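Probable secreted solute-binding lipoprotein (Streptomyces coelicolor, PDB 3I3V) probably binds a solute outside the cell membrane and delivers it to a transporter, as other bacterial extracellular solute-binding proteins do. Local coordinates at residues D4-T18 against K41-Y55. Sequence-based numbering, arbitrary orientation.
Sequences DSDPDTLVVHTQLGT and KIKNLVNGDDLAQVY
His13 of strand 9-14 packs against Leu45 and the start of helix 51-60, and is the tightly packed centre of this contact. Its CG stands anti to the backbone N (chi1 -157°), which carries the ring off the sheet and under the helix. Leu51 CG lies over the middle of one ring face, 3.9 Å from the centroid, in a CH-pi contact. The ring edge meets Leu45 O, Val54 and Tyr55. Asn47 ND2 donates to His13 NE2 at 2.6 Å; the bond lies in the ring plane but is bent, and the amide is turned 73° from the ring. With an alanine in place of His13, Asn47 ND2 would probably lose this acceptor, and a gap would be likely to open beneath Leu51 and Val54.

The strands pair in parallel, from Thr9 beside Lys41 to Thr14 beside Val46. Val12 N to Lys43 O is the straightest of the backbone bonds, at 178°. On the face of Leu10 and Val12, Ile42 CD1 presses on Leu10 CB at 3.4 Å. Helix 300-310 covers Leu10 and Val12 there. Asn44 OD1 is hydrogen-bonded to Tyr26 OH of helix 23-36.

Past the strands, Gln15 NE2 donates to Gly48 O at 2.8 Å, from above the carbonyl plane. Leu51 CD1 rests on Gln15 CG.

The loose side is the outer margin of strand 41-46, where Lys41 and Lys43 are exposed. The extended Lys43 chain brings NZ to Asp4 OD1 at 3.2 Å, a salt bridge between two exposed residues.

Strand 9-14, helix 23-36 and strand 41-46 form a beta-alpha-beta unit at the edge of a mixed sheet, as in the lobes of periplasmic-binding-protein folds.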
loop_
_atom_site.group_PDB
_atom_site.type_symbol
_atom_site.label_atom_id
_atom_site.label_comp_id
_atom_site.label_asym_id
_atom_site.label_seq_id
_atom_site.Cartn_x
_atom_site.Cartn_y
_atom_site.Cartn_z
ATOM N N ASP C 4 39.763 38.036 -10.936
ATOM C CA ASP C 4 38.307 38.310 -10.807
ATOM C C ASP C 4 37.630 37.764 -12.072
ATOM O O ASP C 4 38.293 37.083 -12.863
ATOM C CB ASP C 4 38.070 39.835 -10.712
ATOM C CG ASP C 4 38.921 40.499 -9.627
ATOM O OD1 ASP C 4 40.047 40.009 -9.392
ATOM O OD2 ASP C 4 38.473 41.497 -9.033
ATOM N N SER C 5 36.322 38.040 -12.218
ATOM C CA SER C 5 35.520 37.707 -13.405
ATOM C C SER C 5 34.989 36.331 -13.765
ATOM O O SER C 5 33.799 36.217 -14.090
ATOM C CB SER C 5 36.251 38.225 -14.636
ATOM O OG SER C 5 35.532 37.879 -15.833
ATOM N N ASP C 6 35.848 35.310 -13.796
ATOM C CA ASP C 6 35.379 33.966 -14.138
ATOM C C ASP C 6 34.279 33.513 -13.218
ATOM O O ASP C 6 34.163 33.995 -12.102
ATOM C CB ASP C 6 36.503 32.936 -14.059
ATOM C CG ASP C 6 37.648 33.262 -14.993
ATOM O OD1 ASP C 6 37.430 33.943 -16.038
ATOM O OD2 ASP C 6 38.787 32.825 -14.709
ATOM N N PRO C 7 33.424 32.603 -13.694
ATOM C CA PRO C 7 32.350 32.120 -12.831
ATOM C C PRO C 7 33.133 31.337 -11.773
ATOM O O PRO C 7 34.364 31.345 -11.791
ATOM C CB PRO C 7 31.534 31.214 -13.760
ATOM C CG PRO C 7 31.773 31.792 -15.095
ATOM C CD PRO C 7 33.259 32.095 -15.061
ATOM N N ASP C 8 32.450 30.657 -10.866
ATOM C CA ASP C 8 33.142 29.905 -9.814
ATOM C C ASP C 8 34.125 30.818 -9.062
ATOM O O ASP C 8 35.025 30.345 -8.368
ATOM C CB ASP C 8 33.906 28.696 -10.386
ATOM C CG ASP C 8 33.331 28.201 -11.700
ATOM O OD1 ASP C 8 32.110 27.940 -11.768
ATOM O OD2 ASP C 8 34.115 28.073 -12.662
ATOM N N THR C 9 33.961 32.126 -9.222
ATOM C CA THR C 9 34.795 33.097 -8.523
ATOM C C THR C 9 33.865 34.168 -8.021
ATOM O O THR C 9 33.397 34.980 -8.784
ATOM C CB THR C 9 35.806 33.773 -9.432
ATOM O OG1 THR C 9 36.858 32.860 -9.733
ATOM C CG2 THR C 9 36.400 34.985 -8.742
ATOM N N LEU C 10 33.617 34.177 -6.729
ATOM C CA LEU C 10 32.729 35.148 -6.162
ATOM C C LEU C 10 33.589 36.265 -5.605
ATOM O O LEU C 10 34.439 35.992 -4.774
ATOM C CB LEU C 10 31.950 34.504 -5.030
ATOM C CG LEU C 10 30.488 34.800 -4.766
ATOM C CD1 LEU C 10 30.230 34.934 -3.287
ATOM C CD2 LEU C 10 30.071 36.031 -5.503
ATOM N N VAL C 11 33.402 37.508 -6.060
ATOM C CA VAL C 11 34.196 38.630 -5.538
ATOM C C VAL C 11 33.287 39.419 -4.612
ATOM O O VAL C 11 32.209 39.860 -5.013
ATOM C CB VAL C 11 34.693 39.567 -6.657
ATOM C CG1 VAL C 11 35.562 40.668 -6.058
ATOM C CG2 VAL C 11 35.469 38.781 -7.699
ATOM N N VAL C 12 33.742 39.595 -3.376
ATOM C CA VAL C 12 32.992 40.294 -2.345
ATOM C C VAL C 12 33.689 41.578 -1.890
ATOM O O VAL C 12 34.816 41.536 -1.401
ATOM C CB VAL C 12 32.800 39.378 -1.104
ATOM C CG1 VAL C 12 32.098 40.132 0.014
ATOM C CG2 VAL C 12 32.013 38.144 -1.493
ATOM N N HIS C 13 33.001 42.709 -2.052
ATOM C CA HIS C 13 33.509 44.016 -1.634
ATOM C C HIS C 13 32.918 44.250 -0.247
ATOM O O HIS C 13 31.723 44.500 -0.117
ATOM C CB HIS C 13 33.042 45.104 -2.607
ATOM C CG HIS C 13 33.912 46.319 -2.608
ATOM N ND1 HIS C 13 33.689 47.391 -3.431
ATOM C CD2 HIS C 13 35.025 46.605 -1.890
ATOM C CE1 HIS C 13 34.636 48.298 -3.229
ATOM N NE2 HIS C 13 35.453 47.843 -2.304
ATOM N N THR C 14 33.770 44.180 0.774
ATOM C CA THR C 14 33.353 44.275 2.175
ATOM C C THR C 14 34.068 45.275 3.051
ATOM O O THR C 14 35.240 45.562 2.844
ATOM C CB THR C 14 33.603 42.946 2.891
ATOM O OG1 THR C 14 33.380 41.868 1.983
ATOM C CG2 THR C 14 32.715 42.808 4.096
ATOM N N GLN C 15 33.366 45.734 4.084
ATOM C CA GLN C 15 33.932 46.651 5.066
ATOM C C GLN C 15 34.540 45.818 6.184
ATOM O O GLN C 15 35.230 46.349 7.051
ATOM C CB GLN C 15 32.852 47.552 5.653
ATOM C CG GLN C 15 32.373 48.626 4.706
ATOM C CD GLN C 15 31.397 49.572 5.359
ATOM O OE1 GLN C 15 30.430 49.141 5.992
ATOM N NE2 GLN C 15 31.636 50.874 5.204
ATOM N N LEU C 16 34.265 44.512 6.159
ATOM C CA LEU C 16 34.771 43.577 7.158
ATOM C C LEU C 16 36.047 42.922 6.660
ATOM O O LEU C 16 36.196 42.678 5.460
ATOM C CB LEU C 16 33.751 42.469 7.436
ATOM C CG LEU C 16 32.382 42.832 8.006
ATOM C CD1 LEU C 16 31.629 41.554 8.329
ATOM C CD2 LEU C 16 32.546 43.686 9.257
ATOM N N GLY C 17 36.956 42.606 7.581
ATOM C CA GLY C 17 38.196 41.962 7.175
ATOM C C GLY C 17 39.418 42.402 7.958
ATOM O O GLY C 17 40.429 41.704 7.980
ATOM N N THR C 18 39.336 43.567 8.589
ATOM C CA THR C 18 40.444 44.074 9.385
ATOM C C THR C 18 39.989 44.591 10.747
ATOM O O THR C 18 39.790 43.805 11.671
ATOM C CB THR C 18 41.206 45.189 8.645
ATOM O OG1 THR C 18 40.279 46.161 8.143
ATOM C CG2 THR C 18 42.012 44.595 7.493
ATOM N N LYS C 41 36.195 29.861 -5.871
ATOM C CA LYS C 41 37.157 30.815 -5.336
ATOM C C LYS C 41 36.425 32.015 -4.764
ATOM O O LYS C 41 35.424 32.465 -5.320
ATOM C CB LYS C 41 38.130 31.290 -6.419
ATOM C CG LYS C 41 38.934 32.538 -6.002
ATOM C CD LYS C 41 40.062 32.909 -6.977
ATOM C CE LYS C 41 41.249 31.953 -6.875
ATOM N NZ LYS C 41 40.914 30.569 -7.330
ATOM N N ILE C 42 36.925 32.524 -3.646
ATOM C CA ILE C 42 36.333 33.687 -2.999
ATOM C C ILE C 42 37.404 34.750 -2.845
ATOM O O ILE C 42 38.486 34.472 -2.327
ATOM C CB ILE C 42 35.787 33.347 -1.580
ATOM C CG1 ILE C 42 34.432 32.652 -1.688
ATOM C CG2 ILE C 42 35.647 34.626 -0.746
ATOM C CD1 ILE C 42 33.290 33.576 -2.046
ATOM N N LYS C 43 37.117 35.962 -3.302
ATOM C CA LYS C 43 38.079 37.041 -3.148
ATOM C C LYS C 43 37.438 38.186 -2.383
ATOM O O LYS C 43 36.297 38.549 -2.650
ATOM C CB LYS C 43 38.575 37.546 -4.505
ATOM C CG LYS C 43 39.758 38.499 -4.369
ATOM C CD LYS C 43 40.229 39.037 -5.702
ATOM C CE LYS C 43 41.407 39.977 -5.498
ATOM N NZ LYS C 43 41.782 40.687 -6.753
ATOM N N ASN C 44 38.159 38.750 -1.422
ATOM C CA ASN C 44 37.627 39.872 -0.655
ATOM C C ASN C 44 38.331 41.183 -0.959
ATOM O O ASN C 44 39.558 41.247 -0.969
ATOM C CB ASN C 44 37.733 39.612 0.851
ATOM C CG ASN C 44 36.637 38.713 1.368
ATOM O OD1 ASN C 44 35.458 39.058 1.326
ATOM N ND2 ASN C 44 37.021 37.547 1.859
ATOM N N LEU C 45 37.545 42.222 -1.230
ATOM C CA LEU C 45 38.087 43.555 -1.461
ATOM C C LEU C 45 37.634 44.305 -0.216
ATOM O O LEU C 45 36.440 44.496 -0.001
ATOM C CB LEU C 45 37.494 44.193 -2.725
ATOM C CG LEU C 45 37.941 43.627 -4.087
ATOM C CD1 LEU C 45 37.155 44.311 -5.216
ATOM C CD2 LEU C 45 39.447 43.848 -4.280
ATOM N N VAL C 46 38.579 44.710 0.622
ATOM C CA VAL C 46 38.217 45.396 1.851
ATOM C C VAL C 46 38.404 46.901 1.788
ATOM O O VAL C 46 39.432 47.397 1.320
ATOM C CB VAL C 46 39.019 44.847 3.058
ATOM C CG1 VAL C 46 38.639 45.610 4.333
ATOM C CG2 VAL C 46 38.746 43.356 3.228
ATOM N N ASN C 47 37.389 47.618 2.259
ATOM C CA ASN C 47 37.394 49.077 2.307
ATOM C C ASN C 47 36.561 49.511 3.510
ATOM O O ASN C 47 35.672 48.782 3.945
ATOM C CB ASN C 47 36.800 49.665 1.023
ATOM C CG ASN C 47 37.799 49.716 -0.111
ATOM O OD1 ASN C 47 38.773 50.471 -0.060
ATOM N ND2 ASN C 47 37.570 48.916 -1.137
ATOM N N GLY C 48 36.844 50.700 4.035
ATOM C CA GLY C 48 36.117 51.181 5.192
ATOM C C GLY C 48 35.061 52.203 4.838
ATOM O O GLY C 48 34.069 51.878 4.191
ATOM N N ASP C 49 35.279 53.440 5.267
ATOM C CA ASP C 49 34.351 54.533 5.014
ATOM C C ASP C 49 34.216 54.879 3.535
ATOM O O ASP C 49 33.192 55.425 3.115
ATOM C CB ASP C 49 34.796 55.774 5.793
ATOM C CG ASP C 49 34.601 55.617 7.290
ATOM O OD1 ASP C 49 35.166 56.425 8.061
ATOM O OD2 ASP C 49 33.869 54.687 7.693
ATOM N N ASP C 50 35.239 54.555 2.749
ATOM C CA ASP C 50 35.220 54.851 1.322
ATOM C C ASP C 50 34.833 53.669 0.419
ATOM O O ASP C 50 35.095 53.697 -0.781
ATOM C CB ASP C 50 36.588 55.386 0.885
ATOM C CG ASP C 50 37.689 54.348 1.007
ATOM O OD1 ASP C 50 38.816 54.610 0.536
ATOM O OD2 ASP C 50 37.437 53.264 1.575
ATOM N N LEU C 51 34.219 52.632 0.975
ATOM C CA LEU C 51 33.836 51.482 0.150
ATOM C C LEU C 51 32.803 51.883 -0.895
ATOM O O LEU C 51 32.928 51.533 -2.071
ATOM C CB LEU C 51 33.276 50.344 1.020
ATOM C CG LEU C 51 32.728 49.106 0.293
ATOM C CD1 LEU C 51 32.591 47.976 1.281
ATOM C CD2 LEU C 51 31.365 49.412 -0.359
ATOM N N ALA C 52 31.775 52.603 -0.454
ATOM C CA ALA C 52 30.721 53.060 -1.350
ATOM C C ALA C 52 31.305 53.813 -2.549
ATOM O O ALA C 52 30.907 53.569 -3.686
ATOM C CB ALA C 52 29.753 53.954 -0.591
ATOM N N GLN C 53 32.243 54.725 -2.295
ATOM C CA GLN C 53 32.876 55.497 -3.368
ATOM C C GLN C 53 33.646 54.570 -4.294
ATOM O O GLN C 53 33.523 54.662 -5.511
ATOM C CB GLN C 53 33.853 56.553 -2.804
ATOM C CG GLN C 53 33.221 57.746 -2.056
ATOM C CD GLN C 53 32.653 57.404 -0.667
ATOM O OE1 GLN C 53 32.083 58.273 0.005
ATOM N NE2 GLN C 53 32.806 56.149 -0.236
ATOM N N VAL C 54 34.448 53.681 -3.708
ATOM C CA VAL C 54 35.249 52.741 -4.484
ATOM C C VAL C 54 34.360 51.808 -5.282
ATOM O O VAL C 54 34.689 51.454 -6.411
ATOM C CB VAL C 54 36.147 51.886 -3.580
ATOM C CG1 VAL C 54 36.960 50.891 -4.422
ATOM C CG2 VAL C 54 37.063 52.790 -2.779
ATOM N N TYR C 55 33.239 51.401 -4.692
ATOM C CA TYR C 55 32.325 50.517 -5.403
ATOM C C TYR C 55 31.698 51.228 -6.615
ATOM O O TYR C 55 31.563 50.638 -7.681
ATOM C CB TYR C 55 31.216 50.018 -4.480
ATOM C CG TYR C 55 30.154 49.230 -5.215
ATOM C CD1 TYR C 55 30.375 47.911 -5.600
ATOM C CD2 TYR C 55 28.945 49.823 -5.564
ATOM C CE1 TYR C 55 29.417 47.204 -6.318
ATOM C CE2 TYR C 55 27.980 49.127 -6.277
ATOM C CZ TYR C 55 28.225 47.816 -6.651
ATOM O OH TYR C 55 27.267 47.135 -7.358
#